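Local coordinates for CurD (Moorea producens 3L, PDB 5KP7), which probably acts as a hydroxymethylglutaryl-CoA synthase-like acyltransferase of the thiolase-like superfamily, and binds 4'-phosphopantetheine in its pocket, at residues P71-N81 with W419-L430. The protein carries 3 engineered substitutions. Numbering follows the deposited sequence. Where two conformers were deposited one is given.
Sequences PYEDPVSYAVN and WKKIAGKGRLVL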
# COMPACT_ATOMS: atom_id res chain seq x y z
N PRO A 71 16.91 -11.53 -6.88
CA PRO A 71 16.94 -11.54 -8.37
C PRO A 71 16.20 -12.71 -9.01
O PRO A 71 15.65 -12.59 -10.10
CB PRO A 71 18.44 -11.51 -8.70
CG PRO A 71 19.05 -10.87 -7.50
CD PRO A 71 18.27 -11.37 -6.30
N TYR A 72 16.07 -13.80 -8.24
CA TYR A 72 15.34 -14.97 -8.68
C TYR A 72 13.90 -14.95 -8.18
O TYR A 72 13.28 -16.01 -7.99
CB TYR A 72 16.10 -16.25 -8.29
CG TYR A 72 16.57 -16.31 -6.85
CD1 TYR A 72 15.67 -16.58 -5.80
CD2 TYR A 72 17.90 -16.04 -6.51
CE1 TYR A 72 16.11 -16.63 -4.49
CE2 TYR A 72 18.33 -16.09 -5.19
CZ TYR A 72 17.43 -16.38 -4.20
OH TYR A 72 17.89 -16.44 -2.90
N GLU A 73 13.34 -13.75 -7.99
CA GLU A 73 11.92 -13.59 -7.75
C GLU A 73 11.44 -12.43 -8.61
O GLU A 73 12.23 -11.54 -8.99
CB GLU A 73 11.64 -13.27 -6.29
CG GLU A 73 12.12 -14.34 -5.31
CD GLU A 73 11.74 -13.97 -3.90
OE1 GLU A 73 12.46 -13.10 -3.32
OE2 GLU A 73 10.71 -14.51 -3.38
N ASP A 74 10.16 -12.48 -8.95
CA ASP A 74 9.54 -11.41 -9.70
C ASP A 74 8.07 -11.31 -9.28
O ASP A 74 7.63 -12.04 -8.38
CB ASP A 74 9.83 -11.60 -11.20
CG ASP A 74 9.02 -12.71 -11.84
OD1 ASP A 74 8.14 -13.27 -11.16
OD2 ASP A 74 9.26 -12.98 -13.04
N PRO A 75 7.28 -10.42 -9.89
CA PRO A 75 5.90 -10.32 -9.45
C PRO A 75 5.06 -11.56 -9.69
O PRO A 75 4.13 -11.80 -8.96
CB PRO A 75 5.37 -9.10 -10.22
CG PRO A 75 6.58 -8.28 -10.45
CD PRO A 75 7.67 -9.28 -10.74
N VAL A 76 5.41 -12.37 -10.69
CA VAL A 76 4.74 -13.65 -10.93
C VAL A 76 5.01 -14.61 -9.78
O VAL A 76 4.10 -15.22 -9.24
CB VAL A 76 5.18 -14.28 -12.28
CG1 VAL A 76 4.62 -15.69 -12.45
CG2 VAL A 76 4.75 -13.40 -13.46
N SER A 77 6.28 -14.81 -9.44
CA SER A 77 6.62 -15.72 -8.37
C SER A 77 6.03 -15.26 -7.03
O SER A 77 5.51 -16.08 -6.28
CB SER A 77 8.13 -16.00 -8.31
OG SER A 77 8.88 -14.94 -7.78
N TYR A 78 6.04 -13.94 -6.78
CA TYR A 78 5.41 -13.41 -5.58
C TYR A 78 3.91 -13.77 -5.59
O TYR A 78 3.36 -14.20 -4.57
CB TYR A 78 5.61 -11.89 -5.51
CG TYR A 78 6.74 -11.45 -4.62
CD1 TYR A 78 8.07 -11.74 -4.95
CD2 TYR A 78 6.51 -10.74 -3.44
CE1 TYR A 78 9.11 -11.32 -4.11
CE2 TYR A 78 7.54 -10.34 -2.63
CZ TYR A 78 8.83 -10.59 -2.97
OH TYR A 78 9.83 -10.18 -2.09
N ALA A 79 3.25 -13.53 -6.73
CA ALA A 79 1.83 -13.80 -6.87
C ALA A 79 1.47 -15.26 -6.65
O ALA A 79 0.49 -15.57 -5.96
CB ALA A 79 1.34 -13.35 -8.24
N VAL A 80 2.24 -16.17 -7.27
CA VAL A 80 1.99 -17.58 -7.11
C VAL A 80 2.18 -18.01 -5.65
O VAL A 80 1.38 -18.78 -5.12
CB VAL A 80 2.85 -18.41 -8.10
CG1 VAL A 80 2.77 -19.91 -7.77
CG2 VAL A 80 2.43 -18.13 -9.54
N ASN A 81 3.23 -17.53 -4.99
CA ASN A 81 3.44 -17.84 -3.59
C ASN A 81 2.32 -17.31 -2.68
O ASN A 81 1.96 -17.98 -1.69
CB ASN A 81 4.82 -17.37 -3.16
CG ASN A 81 5.93 -18.21 -3.77
OD1 ASN A 81 5.80 -19.42 -3.88
ND2 ASN A 81 7.03 -17.58 -4.12
N TRP A 419 19.14 -18.75 0.50
CA TRP A 419 18.61 -19.94 -0.14
C TRP A 419 18.19 -21.00 0.88
O TRP A 419 17.15 -21.63 0.73
CB TRP A 419 19.61 -20.54 -1.13
CG TRP A 419 18.97 -21.57 -1.99
CD1 TRP A 419 19.11 -22.92 -1.89
CD2 TRP A 419 18.03 -21.34 -3.03
NE1 TRP A 419 18.36 -23.54 -2.84
CE2 TRP A 419 17.67 -22.60 -3.55
CE3 TRP A 419 17.48 -20.18 -3.59
CZ2 TRP A 419 16.78 -22.74 -4.60
CZ3 TRP A 419 16.59 -20.32 -4.63
CH2 TRP A 419 16.25 -21.59 -5.13
N LYS A 420 19.00 -21.16 1.93
CA LYS A 420 18.71 -22.14 2.98
C LYS A 420 17.34 -21.89 3.62
O LYS A 420 16.67 -22.85 4.00
CB LYS A 420 19.84 -22.17 4.03
CG LYS A 420 19.90 -23.48 4.79
CD LYS A 420 21.11 -23.52 5.70
CE LYS A 420 21.05 -24.72 6.63
NZ LYS A 420 22.01 -24.59 7.75
N LYS A 421 16.91 -20.63 3.70
CA LYS A 421 15.57 -20.26 4.19
C LYS A 421 14.43 -20.61 3.22
O LYS A 421 13.32 -20.90 3.67
CB LYS A 421 15.50 -18.76 4.50
CG LYS A 421 16.27 -18.31 5.73
CD LYS A 421 15.49 -18.62 7.00
CE LYS A 421 15.83 -17.67 8.12
NZ LYS A 421 14.88 -17.89 9.23
N ILE A 422 14.69 -20.58 1.91
CA ILE A 422 13.69 -20.84 0.86
C ILE A 422 13.57 -22.34 0.54
O ILE A 422 12.46 -22.86 0.39
CB ILE A 422 14.07 -20.06 -0.43
CG1 ILE A 422 14.08 -18.56 -0.15
CG2 ILE A 422 13.11 -20.33 -1.59
CD1 ILE A 422 14.60 -17.72 -1.30
N ALA A 423 14.70 -23.03 0.43
CA ALA A 423 14.74 -24.41 -0.08
C ALA A 423 13.96 -25.36 0.81
O ALA A 423 14.20 -25.40 2.02
CB ALA A 423 16.18 -24.91 -0.20
N GLY A 424 13.07 -26.15 0.22
CA GLY A 424 12.29 -27.14 0.96
C GLY A 424 10.95 -26.63 1.43
O GLY A 424 10.20 -27.37 2.05
N LYS A 425 10.61 -25.38 1.13
CA LYS A 425 9.34 -24.80 1.59
C LYS A 425 8.22 -24.81 0.56
O LYS A 425 7.14 -24.37 0.86
CB LYS A 425 9.57 -23.39 2.08
CG LYS A 425 10.39 -23.35 3.37
CD LYS A 425 10.30 -21.96 3.97
CE LYS A 425 10.83 -21.91 5.40
NZ LYS A 425 12.03 -22.76 5.64
N GLY A 426 8.47 -25.30 -0.64
CA GLY A 426 7.46 -25.31 -1.68
C GLY A 426 7.18 -23.92 -2.22
O GLY A 426 6.03 -23.57 -2.45
N ARG A 427 8.26 -23.18 -2.43
CA ARG A 427 8.26 -21.80 -2.95
C ARG A 427 8.50 -21.79 -4.43
O ARG A 427 9.38 -22.53 -4.91
CB ARG A 427 9.42 -21.02 -2.34
CG ARG A 427 9.29 -20.72 -0.88
CD ARG A 427 8.53 -19.42 -0.64
NE ARG A 427 8.53 -19.18 0.78
CZ ARG A 427 9.40 -18.41 1.42
NH1 ARG A 427 10.32 -17.73 0.75
NH2 ARG A 427 9.33 -18.31 2.73
N LEU A 428 7.80 -20.93 -5.17
CA LEU A 428 8.14 -20.70 -6.55
C LEU A 428 9.21 -19.60 -6.65
O LEU A 428 9.13 -18.55 -5.98
CB LEU A 428 6.89 -20.34 -7.36
CG LEU A 428 7.06 -20.50 -8.87
CD1 LEU A 428 7.01 -21.97 -9.25
CD2 LEU A 428 6.06 -19.69 -9.66
N VAL A 429 10.19 -19.85 -7.52
CA VAL A 429 11.22 -18.88 -7.86
C VAL A 429 11.34 -18.75 -9.38
O VAL A 429 10.93 -19.66 -10.14
CB VAL A 429 12.61 -19.19 -7.21
CG1 VAL A 429 12.51 -19.17 -5.70
CG2 VAL A 429 13.16 -20.50 -7.69
N LEU A 430 11.93 -17.64 -9.80
CA LEU A 430 12.30 -17.41 -11.21
C LEU A 430 13.63 -18.09 -11.49
O LEU A 430 14.67 -17.70 -10.95
CB LEU A 430 12.39 -15.90 -11.53
CG LEU A 430 12.82 -15.49 -12.94
CD1 LEU A 430 11.78 -15.88 -13.99
CD2 LEU A 430 13.15 -14.01 -12.97
O HOH W 1 9.12 -15.74 -5.19
O HOH W 2 4.30 -21.37 -2.56
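Asn-81 and Leu-428 join helix 75-89 of the N-terminal family region to the C-terminal strand 428-434, a buried helix-on-strand contact in which helix 75-81 runs antiparallel to strand 428-430, the two short axes 7.4 Å apart at closest approach. With both ends of its amide Asn-81 grips the backbone of Leu-428: OD1 accepts from Leu-428 N (2.8 Å, nearly straight at 172°) on a lone pair in the carbonyl plane, while ND2 donates to Leu-428 O (3.0 Å), which fixes the flip of the amide. A leucine here would probably leave Leu-428 N without its acceptor and Leu-428 O with only a water, which also links Ser-77 OG and Glu-73 OE2, the last bonded to Tyr-36. Leu-428 CD2 lies against Val-80 CB (3.8 Å). Asp-74 and Ser-77 form a capping box, OD1 taking Ser-77 N and OG taking Asp-74 N; Tyr-440 and Arg-438 hold Asp-74 OD2. Leu-430 N donates to Tyr-72 O (2.8 Å), from above the carbonyl plane. Tyr-72 CG sits between its backbone N and carbonyl carbon (chi1 49°), bringing the ring to helix 416-422, where Trp-419 sets its edge over one face, T-shaped. Strand 437-442 flanks the strand; helix 115-123 and strand 161-168 also pack on helix 75-89, both touching Ala-79.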